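PDB 2A9F: putative malic enzyme ((S)-malate:NAD+ oxidoreductase (decarboxylating)) from Streptococcus pyogenes, which probably catalyses the NAD-dependent oxidative decarboxylation of (S)-malate to pyruvate, using a divalent metal ion such as magnesium or manganese. Local coordinates for residues Q164-F176 with S198-A210. Sequence-based numbering, arbitrary orientation.
Sequences QHGTAIVVLAAIF and SAGLSITRKLLAA
Ala168 and Ile203 meet where segment 164-176 of helix 162-180 comes close to helix 198-210, with Ala168 CB 3.6 Å from Ile203 CD1. The small alanine lets the isoleucine tip in. Further along, the Leu172 and Leu207 side chains run antiparallel, CD1 of Leu172 lying 3.9 Å from CD2 of Leu207. With chi1 near trans (-168°), Leu172 turns its branch so that CD1 also touches Ala210 CB. Ile175 CD1 lies 3.8 Å from Leu207 CD2. The Phe176 CZ atom closes this apolar end against Ala210 CB, 4.2 Å away.

Polar side chains gather at the other end. The Lys206 aliphatic chain packs on Ala168 and Leu172, then bends at chi4 (54°). Its NZ lies obliquely by the His165 ring, nearest to His165 CD2 at 2.9 Å. Gln164, directly after the magnesium ligand Asp163, brings NE2 to 4.0 Å from Ala199 CA. Ser202 OG turns back to its own helix and donates to Ala199 O (2.5 Å).

The segment axes approach to 10.1 Å, crossing at -40°. Helix 198-210 includes Gly200 of a glycine-rich motif consistent with a Rossmann-type NAD site. Its Thr204 and Leu208 pack on strand 214-219. Helix 143-154 borders Gln164 and His165; helix 342-354 touches His165, Lys206 and Phe176.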
ATOM      1  N   GLN A 164      12.399 -17.369   3.841  1.00 67.13           N
ATOM      2  CA  GLN A 164      12.550 -18.592   4.628  1.00 67.99           C
ATOM      3  C   GLN A 164      11.962 -19.816   3.931  1.00 67.39           C
ATOM      4  O   GLN A 164      12.689 -20.678   3.440  1.00 66.64           O
ATOM      5  CB  GLN A 164      11.881 -18.394   5.988  1.00 70.33           C
ATOM      6  CG  GLN A 164      11.640 -19.665   6.792  1.00 73.03           C
ATOM      7  CD  GLN A 164      11.022 -19.363   8.149  1.00 75.71           C
ATOM      8  OE1 GLN A 164      10.057 -18.594   8.245  1.00 76.96           O
ATOM      9  NE2 GLN A 164      11.569 -19.971   9.204  1.00 75.16           N
ATOM     10  N   HIS A 165      10.638 -19.886   3.894  1.00 67.15           N
ATOM     11  CA  HIS A 165       9.949 -21.002   3.259  1.00 67.54           C
ATOM     12  C   HIS A 165      10.142 -21.011   1.751  1.00 66.28           C
ATOM     13  O   HIS A 165       9.915 -22.030   1.105  1.00 66.07           O
ATOM     14  CB  HIS A 165       8.451 -20.949   3.565  1.00 68.37           C
ATOM     15  CG  HIS A 165       8.122 -21.188   5.004  1.00 70.17           C
ATOM     16  ND1 HIS A 165       8.418 -20.277   5.995  1.00 70.57           N
ATOM     17  CD2 HIS A 165       7.545 -22.246   5.620  1.00 69.27           C
ATOM     18  CE1 HIS A 165       8.037 -20.767   7.162  1.00 71.39           C
ATOM     19  NE2 HIS A 165       7.504 -21.960   6.962  1.00 69.87           N
ATOM     20  N   GLY A 166      10.556 -19.873   1.202  1.00 64.59           N
ATOM     21  CA  GLY A 166      10.762 -19.755  -0.232  1.00 62.88           C
ATOM     22  C   GLY A 166      11.752 -20.741  -0.828  1.00 61.72           C
ATOM     23  O   GLY A 166      11.374 -21.608  -1.614  1.00 62.12           O
ATOM     24  N   THR A 167      13.023 -20.609  -0.470  1.00 60.15           N
ATOM     25  CA  THR A 167      14.031 -21.508  -0.998  1.00 59.29           C
ATOM     26  C   THR A 167      13.756 -22.918  -0.518  1.00 58.16           C
ATOM     27  O   THR A 167      14.101 -23.886  -1.186  1.00 56.81           O
ATOM     28  CB  THR A 167      15.442 -21.098  -0.557  1.00 60.82           C
ATOM     29  OG1 THR A 167      15.499 -21.035   0.875  1.00 61.53           O
ATOM     30  CG2 THR A 167      15.800 -19.751  -1.153  1.00 62.11           C
ATOM     31  N   ALA A 168      13.131 -23.022   0.650  1.00 58.58           N
ATOM     32  CA  ALA A 168      12.791 -24.311   1.229  1.00 58.62           C
ATOM     33  C   ALA A 168      11.944 -25.086   0.233  1.00 57.99           C
ATOM     34  O   ALA A 168      12.215 -26.255  -0.054  1.00 58.74           O
ATOM     35  CB  ALA A 168      12.021 -24.120   2.524  1.00 57.61           C
ATOM     36  N   ILE A 169      10.927 -24.417  -0.296  1.00 56.50           N
ATOM     37  CA  ILE A 169      10.015 -25.018  -1.267  1.00 54.85           C
ATOM     38  C   ILE A 169      10.725 -25.366  -2.564  1.00 54.33           C
ATOM     39  O   ILE A 169      10.320 -26.286  -3.269  1.00 54.80           O
ATOM     40  CB  ILE A 169       8.863 -24.071  -1.619  1.00 53.94           C
ATOM     41  CG1 ILE A 169       8.155 -23.615  -0.353  1.00 54.70           C
ATOM     42  CG2 ILE A 169       7.884 -24.773  -2.519  1.00 55.00           C
ATOM     43  CD1 ILE A 169       7.411 -22.326  -0.528  1.00 55.34           C
ATOM     44  N   VAL A 170      11.775 -24.625  -2.892  1.00 52.26           N
ATOM     45  CA  VAL A 170      12.496 -24.904  -4.118  1.00 52.83           C
ATOM     46  C   VAL A 170      13.503 -26.011  -3.870  1.00 52.43           C
ATOM     47  O   VAL A 170      13.863 -26.762  -4.779  1.00 52.05           O
ATOM     48  CB  VAL A 170      13.201 -23.645  -4.650  1.00 53.00           C
ATOM     49  CG1 VAL A 170      13.964 -23.968  -5.929  1.00 51.35           C
ATOM     50  CG2 VAL A 170      12.170 -22.565  -4.910  1.00 52.76           C
ATOM     51  N   VAL A 171      13.959 -26.114  -2.627  1.00 51.83           N
ATOM     52  CA  VAL A 171      14.902 -27.159  -2.273  1.00 49.37           C
ATOM     53  C   VAL A 171      14.127 -28.468  -2.244  1.00 47.98           C
ATOM     54  O   VAL A 171      14.620 -29.510  -2.675  1.00 46.32           O
ATOM     55  CB  VAL A 171      15.543 -26.894  -0.910  1.00 49.02           C
ATOM     56  CG1 VAL A 171      16.346 -28.124  -0.457  1.00 47.16           C
ATOM     57  CG2 VAL A 171      16.467 -25.670  -1.014  1.00 49.06           C
ATOM     58  N   LEU A 172      12.892 -28.389  -1.767  1.00 46.37           N
ATOM     59  CA  LEU A 172      12.044 -29.553  -1.692  1.00 46.15           C
ATOM     60  C   LEU A 172      11.724 -30.040  -3.095  1.00 47.58           C
ATOM     61  O   LEU A 172      11.593 -31.247  -3.332  1.00 48.71           O
ATOM     62  CB  LEU A 172      10.753 -29.218  -0.946  1.00 43.05           C
ATOM     63  CG  LEU A 172       9.888 -30.414  -0.547  1.00 43.65           C
ATOM     64  CD1 LEU A 172      10.757 -31.478   0.133  1.00 47.27           C
ATOM     65  CD2 LEU A 172       8.792 -29.961   0.389  1.00 43.63           C
ATOM     66  N   ALA A 173      11.608 -29.110  -4.035  1.00 47.66           N
ATOM     67  CA  ALA A 173      11.290 -29.493  -5.403  1.00 47.92           C
ATOM     68  C   ALA A 173      12.544 -30.048  -6.044  1.00 48.11           C
ATOM     69  O   ALA A 173      12.479 -30.972  -6.870  1.00 46.79           O
ATOM     70  CB  ALA A 173      10.781 -28.291  -6.194  1.00 47.28           C
ATOM     71  N   ALA A 174      13.681 -29.482  -5.643  1.00 46.29           N
ATOM     72  CA  ALA A 174      14.968 -29.897  -6.173  1.00 45.71           C
ATOM     73  C   ALA A 174      15.326 -31.326  -5.766  1.00 46.13           C
ATOM     74  O   ALA A 174      16.153 -31.969  -6.409  1.00 44.59           O
ATOM     75  CB  ALA A 174      16.052 -28.939  -5.721  1.00 45.22           C
ATOM     76  N   ILE A 175      14.729 -31.838  -4.696  1.00 46.39           N
ATOM     77  CA  ILE A 175      15.060 -33.202  -4.327  1.00 46.00           C
ATOM     78  C   ILE A 175      14.082 -34.141  -5.030  1.00 46.84           C
ATOM     79  O   ILE A 175      14.485 -35.193  -5.502  1.00 48.17           O
ATOM     80  CB  ILE A 175      15.064 -33.458  -2.769  1.00 44.34           C
ATOM     81  CG1 ILE A 175      13.709 -33.955  -2.293  1.00 43.75           C
ATOM     82  CG2 ILE A 175      15.462 -32.201  -2.010  1.00 40.66           C
ATOM     83  CD1 ILE A 175      13.770 -34.542  -0.905  1.00 46.19           C
ATOM     84  N   PHE A 176      12.810 -33.766  -5.112  1.00 46.43           N
ATOM     85  CA  PHE A 176      11.842 -34.614  -5.803  1.00 47.76           C
ATOM     86  C   PHE A 176      12.478 -35.017  -7.137  1.00 48.34           C
ATOM     87  O   PHE A 176      12.419 -36.181  -7.564  1.00 46.67           O
ATOM     88  CB  PHE A 176      10.550 -33.851  -6.076  1.00 49.15           C
ATOM     89  CG  PHE A 176       9.683 -33.668  -4.874  1.00 50.51           C
ATOM     90  CD1 PHE A 176       8.924 -32.509  -4.726  1.00 51.58           C
ATOM     91  CD2 PHE A 176       9.597 -34.656  -3.899  1.00 52.26           C
ATOM     92  CE1 PHE A 176       8.090 -32.332  -3.624  1.00 52.55           C
ATOM     93  CE2 PHE A 176       8.766 -34.493  -2.787  1.00 53.74           C
ATOM     94  CZ  PHE A 176       8.011 -33.328  -2.649  1.00 53.92           C
ATOM     95  N   SER A 198      14.985 -22.375  13.524  1.00 55.22           N
ATOM     96  CA  SER A 198      13.618 -22.597  13.078  1.00 56.21           C
ATOM     97  C   SER A 198      13.537 -22.944  11.592  1.00 55.39           C
ATOM     98  O   SER A 198      12.663 -23.704  11.177  1.00 55.37           O
ATOM     99  CB  SER A 198      12.776 -21.360  13.379  1.00 58.13           C
ATOM    100  OG  SER A 198      13.410 -20.202  12.876  1.00 62.96           O
ATOM    101  N   ALA A 199      14.447 -22.381  10.803  1.00 53.72           N
ATOM    102  CA  ALA A 199      14.502 -22.629   9.367  1.00 51.65           C
ATOM    103  C   ALA A 199      14.790 -24.102   9.111  1.00 50.55           C
ATOM    104  O   ALA A 199      14.041 -24.780   8.419  1.00 50.25           O
ATOM    105  CB  ALA A 199      15.592 -21.773   8.733  1.00 50.17           C
ATOM    106  N   GLY A 200      15.894 -24.588   9.661  1.00 50.89           N
ATOM    107  CA  GLY A 200      16.239 -25.986   9.483  1.00 51.77           C
ATOM    108  C   GLY A 200      15.104 -26.862   9.980  1.00 51.74           C
ATOM    109  O   GLY A 200      14.812 -27.900   9.397  1.00 52.33           O
ATOM    110  N   LEU A 201      14.460 -26.445  11.061  1.00 52.05           N
ATOM    111  CA  LEU A 201      13.357 -27.208  11.607  1.00 53.92           C
ATOM    112  C   LEU A 201      12.171 -27.236  10.649  1.00 56.16           C
ATOM    113  O   LEU A 201      11.545 -28.286  10.457  1.00 57.73           O
ATOM    114  CB  LEU A 201      12.929 -26.627  12.952  1.00 52.13           C
ATOM    115  CG  LEU A 201      13.578 -27.185  14.229  1.00 52.92           C
ATOM    116  CD1 LEU A 201      15.065 -27.450  14.053  1.00 52.48           C
ATOM    117  CD2 LEU A 201      13.343 -26.179  15.349  1.00 54.31           C
ATOM    118  N   SER A 202      11.855 -26.094  10.040  1.00 56.54           N
ATOM    119  CA  SER A 202      10.734 -26.048   9.112  1.00 56.63           C
ATOM    120  C   SER A 202      10.994 -27.030   7.983  1.00 55.97           C
ATOM    121  O   SER A 202      10.198 -27.947   7.773  1.00 55.41           O
ATOM    122  CB  SER A 202      10.514 -24.626   8.565  1.00 57.05           C
ATOM    123  OG  SER A 202      11.650 -24.128   7.891  1.00 58.59           O
ATOM    124  N   ILE A 203      12.110 -26.856   7.274  1.00 54.33           N
ATOM    125  CA  ILE A 203      12.449 -27.763   6.179  1.00 54.87           C
ATOM    126  C   ILE A 203      12.207 -29.206   6.625  1.00 53.18           C
ATOM    127  O   ILE A 203      11.621 -30.012   5.894  1.00 52.33           O
ATOM    128  CB  ILE A 203      13.942 -27.633   5.739  1.00 57.00           C
ATOM    129  CG1 ILE A 203      14.131 -26.425   4.818  1.00 59.48           C
ATOM    130  CG2 ILE A 203      14.380 -28.891   4.976  1.00 57.38           C
ATOM    131  CD1 ILE A 203      13.887 -25.066   5.473  1.00 61.46           C
ATOM    132  N   THR A 204      12.655 -29.514   7.836  1.00 51.27           N
ATOM    133  CA  THR A 204      12.509 -30.848   8.389  1.00 51.55           C
ATOM    134  C   THR A 204      11.035 -31.237   8.497  1.00 50.45           C
ATOM    135  O   THR A 204      10.657 -32.336   8.076  1.00 48.15           O
ATOM    136  CB  THR A 204      13.217 -30.964   9.775  1.00 51.93           C
ATOM    137  OG1 THR A 204      14.595 -30.588   9.632  1.00 52.74           O
ATOM    138  CG2 THR A 204      13.153 -32.401  10.306  1.00 47.53           C
ATOM    139  N   ARG A 205      10.200 -30.355   9.044  1.00 49.88           N
ATOM    140  CA  ARG A 205       8.776 -30.678   9.144  1.00 50.82           C
ATOM    141  C   ARG A 205       8.241 -30.929   7.744  1.00 50.76           C
ATOM    142  O   ARG A 205       7.511 -31.896   7.504  1.00 49.95           O
ATOM    143  CB  ARG A 205       7.977 -29.541   9.779  1.00 52.10           C
ATOM    144  CG  ARG A 205       8.021 -29.493  11.289  1.00 52.07           C
ATOM    145  CD  ARG A 205       9.438 -29.325  11.765  1.00 56.26           C
ATOM    146  NE  ARG A 205       9.510 -28.993  13.185  1.00 60.46           N
ATOM    147  CZ  ARG A 205       9.211 -27.799  13.688  1.00 60.64           C
ATOM    148  NH1 ARG A 205       8.816 -26.813  12.885  1.00 59.75           N
ATOM    149  NH2 ARG A 205       9.316 -27.595  14.995  1.00 59.10           N
ATOM    150  N   LYS A 206       8.612 -30.053   6.818  1.00 50.52           N
ATOM    151  CA  LYS A 206       8.175 -30.193   5.441  1.00 51.05           C
ATOM    152  C   LYS A 206       8.592 -31.543   4.883  1.00 49.00           C
ATOM    153  O   LYS A 206       7.762 -32.259   4.321  1.00 48.45           O
ATOM    154  CB  LYS A 206       8.738 -29.061   4.583  1.00 52.81           C
ATOM    155  CG  LYS A 206       8.049 -27.735   4.831  1.00 55.10           C
ATOM    156  CD  LYS A 206       8.712 -26.609   4.062  1.00 57.88           C
ATOM    157  CE  LYS A 206       8.092 -25.286   4.452  1.00 60.26           C
ATOM    158  NZ  LYS A 206       8.130 -25.089   5.934  1.00 61.47           N
ATOM    159  N   LEU A 207       9.865 -31.896   5.038  1.00 46.83           N
ATOM    160  CA  LEU A 207      10.345 -33.192   4.554  1.00 46.34           C
ATOM    161  C   LEU A 207       9.520 -34.378   5.078  1.00 46.39           C
ATOM    162  O   LEU A 207       9.121 -35.257   4.323  1.00 45.13           O
ATOM    163  CB  LEU A 207      11.792 -33.400   4.953  1.00 44.33           C
ATOM    164  CG  LEU A 207      12.840 -32.925   3.968  1.00 44.57           C
ATOM    165  CD1 LEU A 207      14.210 -33.122   4.591  1.00 43.65           C
ATOM    166  CD2 LEU A 207      12.717 -33.709   2.670  1.00 43.74           C
ATOM    167  N   LEU A 208       9.258 -34.405   6.374  1.00 47.23           N
ATOM    168  CA  LEU A 208       8.495 -35.511   6.928  1.00 48.90           C
ATOM    169  C   LEU A 208       7.101 -35.527   6.323  1.00 50.01           C
ATOM    170  O   LEU A 208       6.581 -36.589   5.974  1.00 52.07           O
ATOM    171  CB  LEU A 208       8.442 -35.407   8.454  1.00 45.19           C
ATOM    172  CG  LEU A 208       9.832 -35.598   9.075  1.00 47.76           C
ATOM    173  CD1 LEU A 208       9.726 -35.660  10.598  1.00 48.44           C
ATOM    174  CD2 LEU A 208      10.472 -36.872   8.524  1.00 44.68           C
ATOM    175  N   ALA A 209       6.519 -34.339   6.176  1.00 51.83           N
ATOM    176  CA  ALA A 209       5.190 -34.177   5.595  1.00 52.65           C
ATOM    177  C   ALA A 209       5.203 -34.559   4.117  1.00 53.04           C
ATOM    178  O   ALA A 209       4.195 -34.991   3.565  1.00 53.84           O
ATOM    179  CB  ALA A 209       4.735 -32.735   5.751  1.00 52.32           C
ATOM    180  N   ALA A 210       6.360 -34.405   3.482  1.00 52.93           N
ATOM    181  CA  ALA A 210       6.499 -34.717   2.071  1.00 53.67           C
ATOM    182  C   ALA A 210       6.670 -36.199   1.828  1.00 54.67           C
ATOM    183  O   ALA A 210       6.559 -36.658   0.696  1.00 54.54           O
ATOM    184  CB  ALA A 210       7.674 -33.959   1.487  1.00 50.52           C
TER